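Local coordinates for thiamine-binding periplasmic protein (Escherichia coli, PDB 2QRY) that binds thiamine, thiamine phosphate and thiamine diphosphate with high affinity in the periplasm as the solute-binding component of the ThiBPQ ABC transporter, at residues Thr26-Asp31 against Arg71-Asn76; Phe128-Asp133 against Leu171-Lys176; Val156-Pro161 against Gln184-Leu189. One frame throughout, in Å; residues are numbered along the deposited sequence.

Contact 1 (Thr26-Asp31 against Arg71-Asn76). With TPS (thiamin phosphate), chain E.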
loop_
_atom_site.group_PDB
_atom_site.type_symbol
_atom_site.label_atom_id
_atom_site.label_comp_id
_atom_site.label_asym_id
_atom_site.label_seq_id
_atom_site.Cartn_x
_atom_site.Cartn_y
_atom_site.Cartn_z
ATOM N N THR A 26 -2.242 -4.212 -20.781
ATOM C CA THR A 26 -2.449 -5.036 -19.596
ATOM C C THR A 26 -1.744 -4.483 -18.367
ATOM O O THR A 26 -0.527 -4.329 -18.358
ATOM C CB THR A 26 -1.966 -6.477 -19.862
ATOM O OG1 THR A 26 -2.731 -7.031 -20.938
ATOM C CG2 THR A 26 -2.139 -7.349 -18.626
ATOM N N VAL A 27 -2.518 -4.195 -17.327
ATOM C CA VAL A 27 -1.959 -3.645 -16.099
ATOM C C VAL A 27 -2.197 -4.512 -14.854
ATOM O O VAL A 27 -3.320 -4.581 -14.348
ATOM C CB VAL A 27 -2.540 -2.239 -15.817
ATOM C CG1 VAL A 27 -1.907 -1.656 -14.554
ATOM C CG2 VAL A 27 -2.303 -1.322 -17.021
ATOM N N TYR A 28 -1.140 -5.163 -14.365
ATOM C CA TYR A 28 -1.232 -5.983 -13.159
ATOM C C TYR A 28 -1.397 -5.075 -11.937
ATOM O O TYR A 28 -0.702 -4.069 -11.808
ATOM C CB TYR A 28 0.038 -6.815 -12.962
ATOM C CG TYR A 28 0.167 -8.046 -13.829
ATOM C CD1 TYR A 28 -0.812 -8.384 -14.765
ATOM C CD2 TYR A 28 1.269 -8.885 -13.698
ATOM C CE1 TYR A 28 -0.691 -9.531 -15.547
ATOM C CE2 TYR A 28 1.400 -10.029 -14.468
ATOM C CZ TYR A 28 0.419 -10.348 -15.390
ATOM O OH TYR A 28 0.554 -11.487 -16.149
ATOM N N THR A 29 -2.304 -5.437 -11.035
ATOM C CA THR A 29 -2.517 -4.646 -9.828
ATOM C C THR A 29 -3.205 -5.494 -8.750
ATOM O O THR A 29 -3.536 -6.653 -8.993
ATOM C CB THR A 29 -3.365 -3.380 -10.132
ATOM O OG1 THR A 29 -3.371 -2.525 -8.983
ATOM C CG2 THR A 29 -4.804 -3.763 -10.497
ATOM N N TYR A 30 -3.404 -4.924 -7.561
ATOM C CA TYR A 30 -4.054 -5.647 -6.473
ATOM C C TYR A 30 -5.573 -5.481 -6.525
ATOM O O TYR A 30 -6.076 -4.596 -7.229
ATOM C CB TYR A 30 -3.476 -5.200 -5.122
ATOM C CG TYR A 30 -3.418 -3.705 -4.888
ATOM C CD1 TYR A 30 -4.538 -3.001 -4.443
ATOM C CD2 TYR A 30 -2.219 -3.004 -5.052
ATOM C CE1 TYR A 30 -4.462 -1.627 -4.151
ATOM C CE2 TYR A 30 -2.130 -1.636 -4.768
ATOM C CZ TYR A 30 -3.252 -0.957 -4.314
ATOM O OH TYR A 30 -3.153 0.377 -3.986
ATOM N N ASP A 31 -6.305 -6.317 -5.784
ATOM C CA ASP A 31 -7.767 -6.280 -5.833
ATOM C C ASP A 31 -8.506 -5.031 -5.393
ATOM O O ASP A 31 -9.501 -4.667 -6.018
ATOM C CB ASP A 31 -8.390 -7.497 -5.122
ATOM C CG ASP A 31 -7.913 -7.667 -3.695
ATOM O OD1 ASP A 31 -7.743 -6.656 -2.981
ATOM O OD2 ASP A 31 -7.725 -8.831 -3.281
ATOM N N ARG A 71 8.424 -11.911 -11.340
ATOM C CA ARG A 71 9.757 -12.490 -11.409
ATOM C C ARG A 71 9.712 -13.935 -11.901
ATOM O O ARG A 71 10.716 -14.464 -12.383
ATOM C CB ARG A 71 10.417 -12.455 -10.041
ATOM C CG ARG A 71 10.581 -11.072 -9.476
ATOM C CD ARG A 71 11.208 -11.150 -8.111
ATOM N NE ARG A 71 12.487 -11.840 -8.172
ATOM C CZ ARG A 71 13.208 -12.165 -7.104
ATOM N NH1 ARG A 71 12.766 -11.860 -5.887
ATOM N NH2 ARG A 71 14.371 -12.790 -7.254
HETATM N N MSE A 72 8.554 -14.575 -11.766
HETATM C CA MSE A 72 8.416 -15.949 -12.207
HETATM C C MSE A 72 7.809 -16.050 -13.599
HETATM O O MSE A 72 7.918 -17.085 -14.242
HETATM C CB MSE A 72 7.592 -16.749 -11.199
HETATM C CG MSE A 72 8.368 -17.075 -9.932
HETATM SE SE MSE A 72 7.318 -18.068 -8.633
HETATM C CE MSE A 72 8.445 -17.757 -7.079
ATOM N N GLU A 73 7.176 -14.975 -14.062
ATOM C CA GLU A 73 6.588 -14.961 -15.398
ATOM C C GLU A 73 7.696 -14.586 -16.378
ATOM O O GLU A 73 7.714 -15.031 -17.528
ATOM C CB GLU A 73 5.458 -13.929 -15.508
ATOM C CG GLU A 73 4.302 -14.114 -14.531
ATOM C CD GLU A 73 3.024 -13.407 -14.978
ATOM O OE1 GLU A 73 3.091 -12.232 -15.388
ATOM O OE2 GLU A 73 1.943 -14.023 -14.911
ATOM N N GLY A 74 8.628 -13.765 -15.907
ATOM C CA GLY A 74 9.727 -13.340 -16.756
ATOM C C GLY A 74 9.220 -12.633 -17.999
ATOM O O GLY A 74 8.241 -11.888 -17.937
ATOM N N LYS A 75 9.871 -12.855 -19.134
ATOM C CA LYS A 75 9.423 -12.196 -20.346
ATOM C C LYS A 75 8.196 -12.863 -20.949
ATOM O O LYS A 75 7.659 -12.399 -21.948
ATOM C CB LYS A 75 10.565 -12.081 -21.360
ATOM C CG LYS A 75 11.624 -13.157 -21.296
ATOM C CD LYS A 75 12.864 -12.713 -22.073
ATOM C CE LYS A 75 13.483 -11.459 -21.446
ATOM N NZ LYS A 75 14.597 -10.866 -22.244
ATOM N N ASN A 76 7.744 -13.946 -20.321
ATOM C CA ASN A 76 6.539 -14.650 -20.760
ATOM C C ASN A 76 5.337 -13.922 -20.167
ATOM O O ASN A 76 4.189 -14.222 -20.497
ATOM C CB ASN A 76 6.525 -16.100 -20.261
ATOM C CG ASN A 76 7.411 -17.019 -21.087
ATOM O OD1 ASN A 76 7.718 -18.137 -20.671
ATOM N ND2 ASN A 76 7.815 -16.557 -22.263
HETATM C CM2 TPS E . -11.011 1.819 3.591
HETATM N N3 TPS E . -5.360 0.430 0.536
HETATM C C2 TPS E . -5.993 -0.624 1.011
HETATM S S1 TPS E . -4.949 -1.945 0.645
HETATM C C5 TPS E . -3.664 -1.023 -0.148
HETATM C C4 TPS E . -4.152 0.263 -0.074
HETATM C CM4 TPS E . -3.356 1.431 -0.646
HETATM C C6 TPS E . -2.414 -1.633 -0.702
HETATM C C7 TPS E . -2.695 -3.119 -0.481
HETATM O O7 TPS E . -1.633 -3.980 -0.873
HETATM N N1A TPS E . -8.577 2.138 3.438
HETATM C C2A TPS E . -9.714 1.812 2.816
HETATM N N3A TPS E . -9.720 1.479 1.527
HETATM C C4A TPS E . -8.582 1.459 0.800
HETATM N N4A TPS E . -8.618 1.105 -0.536
HETATM C C5A TPS E . -7.344 1.801 1.431
HETATM C C6A TPS E . -7.400 2.144 2.793
HETATM C C7A TPS E . -5.986 1.803 0.688
HETATM P P1 TPS E . -2.132 -5.487 -0.570
HETATM O O1 TPS E . -2.561 -5.599 0.920
HETATM O O2 TPS E . -1.017 -6.548 -0.938
HETATM O O3 TPS E . -3.371 -5.770 -1.447
#
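Tyr28 and Glu73 reach for each other from opposite directions and meet at their polar ends, the phenol of Tyr28 donating a hydrogen bond to the carboxylate of Glu73. Tyr28 OH lies 2.8 Å from Glu73 OE1, which accepts through its syn lone pair, the one on the side of OE2. The carboxylate sits at the edge of the phenol, with Glu73 CD in the plane of the ring, yet the two groups are turned 57° against each other. The span is long: the closest CA atoms, those of Tyr28 and Glu73, are 12.1 Å apart, and Glu73 covers its share with a chain extended beyond CG. In this type II periplasmic binding fold the bond ties strand 24-29, paired in parallel with strands 54-59 and 81-86, to the C-terminal end of helix 63-73, where Gly74 leaves helical geometry with positive phi. Glu73 OE1 also bonds Ser77 OG, giving that oxygen two partners. Two residues beyond Tyr28, at the N-cap of the next helix, Tyr30 lays one ring face against thiamin phosphate, whose C6 is 3.8 Å from Tyr30 CZ, while its hydroxyl bonds Glu248 and Asn282.

Contact 2 (Phe128-Asp133 against Leu171-Lys176)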
loop_
_atom_site.group_PDB
_atom_site.type_symbol
_atom_site.label_atom_id
_atom_site.label_comp_id
_atom_site.label_asym_id
_atom_site.label_seq_id
_atom_site.Cartn_x
_atom_site.Cartn_y
_atom_site.Cartn_z
ATOM N N PHE A 128 0.801 3.697 7.200
ATOM C CA PHE A 128 0.211 2.522 7.811
ATOM C C PHE A 128 -0.162 2.850 9.250
ATOM O O PHE A 128 0.571 3.546 9.956
ATOM C CB PHE A 128 1.192 1.346 7.794
ATOM C CG PHE A 128 1.675 0.981 6.424
ATOM C CD1 PHE A 128 0.780 0.559 5.443
ATOM C CD2 PHE A 128 3.028 1.064 6.111
ATOM C CE1 PHE A 128 1.226 0.227 4.173
ATOM C CE2 PHE A 128 3.486 0.731 4.841
ATOM C CZ PHE A 128 2.585 0.313 3.869
ATOM N N ALA A 129 -1.309 2.340 9.676
ATOM C CA ALA A 129 -1.776 2.574 11.027
ATOM C C ALA A 129 -2.836 1.544 11.397
ATOM O O ALA A 129 -3.478 0.959 10.523
ATOM C CB ALA A 129 -2.355 3.977 11.132
ATOM N N PHE A 130 -3.011 1.320 12.694
ATOM C CA PHE A 130 -4.021 0.390 13.147
ATOM C C PHE A 130 -5.346 1.110 13.294
ATOM O O PHE A 130 -5.437 2.138 13.965
ATOM C CB PHE A 130 -3.622 -0.246 14.478
ATOM C CG PHE A 130 -2.561 -1.294 14.350
ATOM C CD1 PHE A 130 -1.217 -0.959 14.434
ATOM C CD2 PHE A 130 -2.907 -2.619 14.146
ATOM C CE1 PHE A 130 -0.229 -1.938 14.319
ATOM C CE2 PHE A 130 -1.922 -3.606 14.029
ATOM C CZ PHE A 130 -0.582 -3.257 14.116
ATOM N N VAL A 131 -6.369 0.576 12.640
ATOM C CA VAL A 131 -7.707 1.155 12.700
ATOM C C VAL A 131 -8.568 0.403 13.705
ATOM O O VAL A 131 -8.438 -0.816 13.855
ATOM C CB VAL A 131 -8.396 1.097 11.328
ATOM C CG1 VAL A 131 -9.872 1.441 11.468
ATOM C CG2 VAL A 131 -7.718 2.063 10.369
ATOM N N TYR A 132 -9.433 1.138 14.401
ATOM C CA TYR A 132 -10.339 0.550 15.388
ATOM C C TYR A 132 -11.688 1.271 15.375
ATOM O O TYR A 132 -11.855 2.292 14.703
ATOM C CB TYR A 132 -9.746 0.628 16.801
ATOM C CG TYR A 132 -9.544 2.038 17.308
ATOM C CD1 TYR A 132 -8.436 2.789 16.915
ATOM C CD2 TYR A 132 -10.484 2.640 18.150
ATOM C CE1 TYR A 132 -8.268 4.115 17.349
ATOM C CE2 TYR A 132 -10.329 3.964 18.588
ATOM C CZ TYR A 132 -9.221 4.689 18.183
ATOM O OH TYR A 132 -9.064 5.977 18.609
ATOM N N ASP A 133 -12.636 0.733 16.135
ATOM C CA ASP A 133 -13.978 1.298 16.237
ATOM C C ASP A 133 -14.084 2.011 17.586
ATOM O O ASP A 133 -14.119 1.357 18.630
ATOM C CB ASP A 133 -15.016 0.174 16.173
ATOM C CG ASP A 133 -16.443 0.692 16.053
ATOM O OD1 ASP A 133 -16.758 1.754 16.638
ATOM O OD2 ASP A 133 -17.251 0.016 15.377
ATOM N N LEU A 171 5.857 -5.035 9.141
ATOM C CA LEU A 171 7.103 -5.724 9.458
ATOM C C LEU A 171 8.225 -4.706 9.637
ATOM O O LEU A 171 8.983 -4.781 10.601
ATOM C CB LEU A 171 7.502 -6.704 8.347
ATOM C CG LEU A 171 8.861 -7.393 8.559
ATOM C CD1 LEU A 171 8.678 -8.684 9.354
ATOM C CD2 LEU A 171 9.506 -7.705 7.209
ATOM N N LEU A 172 8.312 -3.741 8.723
ATOM C CA LEU A 172 9.370 -2.736 8.791
ATOM C C LEU A 172 9.127 -1.731 9.910
ATOM O O LEU A 172 10.070 -1.245 10.542
ATOM C CB LEU A 172 9.500 -2.030 7.441
ATOM C CG LEU A 172 9.705 -3.018 6.282
ATOM C CD1 LEU A 172 9.583 -2.297 4.952
ATOM C CD2 LEU A 172 11.059 -3.708 6.415
ATOM N N TRP A 173 7.857 -1.442 10.163
ATOM C CA TRP A 173 7.477 -0.511 11.212
ATOM C C TRP A 173 7.945 -1.063 12.550
ATOM O O TRP A 173 8.536 -0.345 13.359
ATOM C CB TRP A 173 5.966 -0.333 11.208
ATOM C CG TRP A 173 5.467 0.743 12.110
ATOM C CD1 TRP A 173 6.193 1.762 12.663
ATOM C CD2 TRP A 173 4.100 0.977 12.473
ATOM N NE1 TRP A 173 5.355 2.623 13.345
ATOM C CE2 TRP A 173 4.067 2.163 13.242
ATOM C CE3 TRP A 173 2.898 0.301 12.221
ATOM C CZ2 TRP A 173 2.876 2.687 13.758
ATOM C CZ3 TRP A 173 1.714 0.822 12.737
ATOM C CH2 TRP A 173 1.715 2.004 13.496
HETATM N N MSE A 174 7.678 -2.342 12.780
HETATM C CA MSE A 174 8.102 -3.002 14.006
HETATM C C MSE A 174 9.636 -3.001 14.099
HETATM O O MSE A 174 10.206 -2.824 15.178
HETATM C CB MSE A 174 7.598 -4.444 14.022
HETATM C CG MSE A 174 6.105 -4.602 14.274
HETATM SE SE MSE A 174 5.672 -4.476 16.158
HETATM C CE MSE A 174 6.109 -6.292 16.694
ATOM N N GLN A 175 10.296 -3.209 12.964
ATOM C CA GLN A 175 11.755 -3.241 12.922
ATOM C C GLN A 175 12.339 -1.883 13.341
ATOM O O GLN A 175 13.338 -1.814 14.061
ATOM C CB GLN A 175 12.232 -3.603 11.512
ATOM C CG GLN A 175 13.718 -3.837 11.421
ATOM C CD GLN A 175 14.160 -5.066 12.188
ATOM O OE1 GLN A 175 15.289 -5.136 12.654
ATOM N NE2 GLN A 175 13.274 -6.051 12.307
ATOM N N LYS A 176 11.712 -0.807 12.880
ATOM C CA LYS A 176 12.150 0.534 13.227
ATOM C C LYS A 176 12.019 0.729 14.738
ATOM O O LYS A 176 12.916 1.261 15.390
ATOM C CB LYS A 176 11.275 1.579 12.526
ATOM C CG LYS A 176 11.597 1.834 11.067
ATOM C CD LYS A 176 12.908 2.578 10.914
ATOM C CE LYS A 176 13.142 2.967 9.468
ATOM N NZ LYS A 176 14.411 3.711 9.276
#
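Trp173 carries its indole toward strand 121-133 because CG stands anti to the backbone N (chi1 -172°), which sends the six-membered ring out from helix 165-178. Phe130 answers with CG anti to its carbonyl carbon (chi1 -75°), and although its CB leaves the strand to one side, the end of the ring swings nearer the helix. The two rings meet rim to rim, neither over the face of the other, with planes 26° apart. Their closest atoms are Phe130 CE1 and Trp173 CZ3, at 3.7 Å. One face of the indole receives the carbonyl of Phe128, whose O lies 4.0 Å from Trp173 CH2. Strand and helix segments run nearly perpendicular; their axes stay 10.4 Å apart, a gap that Trp173 spans from the helix side. This packs helix 165-178 on the mixed sheet of the type II periplasmic binding fold, beside the ligand site, for the ring of Phe128 meets that of thiamine-binding Tyr218. Across the segments the contact is van der Waals in kind, and the polar needs are met by neighbours: the bond from Trp173 NE1 to Gly242 O limits the rotation of the indole, while Phe128 O, the carbonyl over its face, is satisfied by His243 ND1.

Contact 3 (Val156-Pro161 against Gln184-Leu189)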
loop_
_atom_site.group_PDB
_atom_site.type_symbol
_atom_site.label_atom_id
_atom_site.label_comp_id
_atom_site.label_asym_id
_atom_site.label_seq_id
_atom_site.Cartn_x
_atom_site.Cartn_y
_atom_site.Cartn_z
ATOM N N VAL A 156 -6.031 -8.329 17.388
ATOM C CA VAL A 156 -5.410 -7.712 16.230
ATOM C C VAL A 156 -5.371 -8.620 15.008
ATOM O O VAL A 156 -5.234 -9.831 15.127
ATOM C CB VAL A 156 -3.966 -7.275 16.564
ATOM C CG1 VAL A 156 -3.226 -6.879 15.306
ATOM C CG2 VAL A 156 -3.994 -6.109 17.530
ATOM N N ILE A 157 -5.507 -8.012 13.835
ATOM C CA ILE A 157 -5.428 -8.728 12.567
ATOM C C ILE A 157 -4.528 -7.911 11.632
ATOM O O ILE A 157 -4.626 -6.687 11.585
ATOM C CB ILE A 157 -6.828 -8.906 11.914
ATOM C CG1 ILE A 157 -7.614 -9.984 12.668
ATOM C CG2 ILE A 157 -6.686 -9.318 10.452
ATOM C CD1 ILE A 157 -9.029 -10.200 12.165
ATOM N N TYR A 158 -3.635 -8.575 10.910
ATOM C CA TYR A 158 -2.770 -7.861 9.974
ATOM C C TYR A 158 -2.436 -8.749 8.783
ATOM O O TYR A 158 -2.883 -9.894 8.722
ATOM C CB TYR A 158 -1.500 -7.359 10.680
ATOM C CG TYR A 158 -0.594 -8.447 11.209
ATOM C CD1 TYR A 158 0.416 -8.987 10.415
ATOM C CD2 TYR A 158 -0.754 -8.946 12.501
ATOM C CE1 TYR A 158 1.245 -9.999 10.895
ATOM C CE2 TYR A 158 0.072 -9.959 12.986
ATOM C CZ TYR A 158 1.064 -10.478 12.180
ATOM O OH TYR A 158 1.870 -11.486 12.652
ATOM N N GLN A 159 -1.665 -8.225 7.833
ATOM C CA GLN A 159 -1.326 -8.983 6.628
ATOM C C GLN A 159 0.060 -9.609 6.594
ATOM O O GLN A 159 0.985 -9.171 7.279
ATOM C CB GLN A 159 -1.491 -8.106 5.382
ATOM C CG GLN A 159 -2.804 -7.342 5.304
ATOM C CD GLN A 159 -2.844 -6.182 6.273
ATOM O OE1 GLN A 159 -1.854 -5.486 6.456
ATOM N NE2 GLN A 159 -3.992 -5.962 6.892
ATOM N N ASP A 160 0.182 -10.633 5.757
ATOM C CA ASP A 160 1.421 -11.370 5.565
ATOM C C ASP A 160 2.422 -10.494 4.815
ATOM O O ASP A 160 2.156 -10.052 3.701
ATOM C CB ASP A 160 1.134 -12.631 4.749
ATOM C CG ASP A 160 2.316 -13.572 4.699
ATOM O OD1 ASP A 160 3.461 -13.083 4.634
ATOM O OD2 ASP A 160 2.099 -14.803 4.705
ATOM N N PRO A 161 3.589 -10.229 5.424
ATOM C CA PRO A 161 4.618 -9.395 4.791
ATOM C C PRO A 161 5.202 -9.966 3.493
ATOM O O PRO A 161 5.821 -9.243 2.707
ATOM C CB PRO A 161 5.667 -9.239 5.897
ATOM C CG PRO A 161 5.486 -10.484 6.720
ATOM C CD PRO A 161 3.986 -10.605 6.793
ATOM N N GLN A 184 11.165 -10.853 19.880
ATOM C CA GLN A 184 10.552 -10.941 21.197
ATOM C C GLN A 184 9.252 -10.141 21.168
ATOM O O GLN A 184 8.237 -10.554 21.732
ATOM C CB GLN A 184 11.504 -10.384 22.257
ATOM C CG GLN A 184 10.974 -10.449 23.688
ATOM C CD GLN A 184 10.607 -11.866 24.121
ATOM O OE1 GLN A 184 11.427 -12.789 24.036
ATOM N NE2 GLN A 184 9.372 -12.043 24.593
ATOM N N ALA A 185 9.285 -8.995 20.497
ATOM C CA ALA A 185 8.101 -8.155 20.377
ATOM C C ALA A 185 7.056 -8.919 19.572
ATOM O O ALA A 185 5.869 -8.918 19.911
ATOM C CB ALA A 185 8.449 -6.847 19.678
ATOM N N TRP A 186 7.503 -9.577 18.507
ATOM C CA TRP A 186 6.596 -10.346 17.670
ATOM C C TRP A 186 5.904 -11.465 18.443
ATOM O O TRP A 186 4.718 -11.729 18.228
ATOM C CB TRP A 186 7.335 -10.914 16.449
ATOM C CG TRP A 186 7.420 -9.936 15.290
ATOM C CD1 TRP A 186 8.552 -9.384 14.755
ATOM C CD2 TRP A 186 6.321 -9.388 14.550
ATOM N NE1 TRP A 186 8.224 -8.526 13.729
ATOM C CE2 TRP A 186 6.862 -8.511 13.586
ATOM C CE3 TRP A 186 4.932 -9.556 14.610
ATOM C CZ2 TRP A 186 6.058 -7.799 12.686
ATOM C CZ3 TRP A 186 4.134 -8.849 13.717
ATOM C CH2 TRP A 186 4.700 -7.982 12.768
ATOM N N GLN A 187 6.629 -12.128 19.341
ATOM C CA GLN A 187 6.007 -13.192 20.126
ATOM C C GLN A 187 4.872 -12.625 20.979
ATOM O O GLN A 187 3.829 -13.255 21.134
ATOM C CB GLN A 187 7.037 -13.885 21.017
ATOM C CG GLN A 187 8.042 -14.704 20.227
ATOM C CD GLN A 187 9.096 -15.350 21.101
ATOM O OE1 GLN A 187 8.779 -16.088 22.036
ATOM N NE2 GLN A 187 10.363 -15.080 20.794
ATOM N N LYS A 188 5.073 -11.422 21.510
ATOM C CA LYS A 188 4.061 -10.768 22.329
ATOM C C LYS A 188 2.863 -10.359 21.481
ATOM O O LYS A 188 1.722 -10.459 21.932
ATOM C CB LYS A 188 4.636 -9.528 23.024
ATOM C CG LYS A 188 5.707 -9.822 24.062
ATOM C CD LYS A 188 6.283 -8.527 24.627
ATOM C CE LYS A 188 7.396 -8.795 25.636
ATOM N NZ LYS A 188 8.036 -7.519 26.075
ATOM N N LEU A 189 3.122 -9.897 20.256
ATOM C CA LEU A 189 2.034 -9.487 19.371
ATOM C C LEU A 189 1.245 -10.709 18.899
ATOM O O LEU A 189 0.042 -10.626 18.675
ATOM C CB LEU A 189 2.571 -8.736 18.146
ATOM C CG LEU A 189 1.764 -7.514 17.679
ATOM C CD1 LEU A 189 2.279 -7.035 16.325
ATOM C CD2 LEU A 189 0.289 -7.859 17.581
#
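Tyr158 and Trp186 form the larger part of this buried junction, which packs helix 182-190 against strand 156-159 in an alpha/beta lobe of the type II periplasmic binding fold; in the chain, helices 165-178 and 182-190 come between this strand and its parallel partner 193-197, a beta-alpha-beta connection with two helices. The phenol and indole meet at a slant, with planes at 45° and centroids of the two six-membered rings 5.7 Å apart. Trp186 CZ3 does the touching, lying 3.6 Å from Tyr158 OH and 3.8 Å from Tyr158 CZ. With CG between its backbone N and carbonyl carbon (chi1 64°), Tyr158 leads its ring toward the helix, and CZ and OH end at Trp186 CZ3. Trp186 sets off to one side but brings its six-membered ring back to the strand. One turn further on, Leu189 faces Val156. Beyond this first shell, helix 310-328 touches both rings: Trp324 meets Trp186 edge-to-face and shares a hydrogen bond, through NE1, with Tyr158 OH, so the buried hydroxyl has a polar partner. Helix 144-149 packs on Leu189 through Leu147 and Val148, and Leu189 in turn meets the strand by its methyl CD2, 4.3 Å from Val156 CG1.

From the N terminus, contact 1 comes first: it closes a loop of 39 residues, tying the end of helix 63-73 to strand 24-29, and is complete before the others begin. Contact 2 opens on strand 121-133; before helix 165-178 closes it, strand 156-159 opens contact 3, which helix 182-190 closes, so these two loops cross. Together they pack two successive helices on two strands of the sheet that contact 1 also reaches. They touch, their centres 10 Å apart: Met174 CG packs 3.6 Å from Trp186 CZ2, and Phe130 CE2 lies 3.7 Å from Val156 CG1. Contact 1 is remote, its centre 28 Å from that of contact 2 and on the opposite side of the chain's centre.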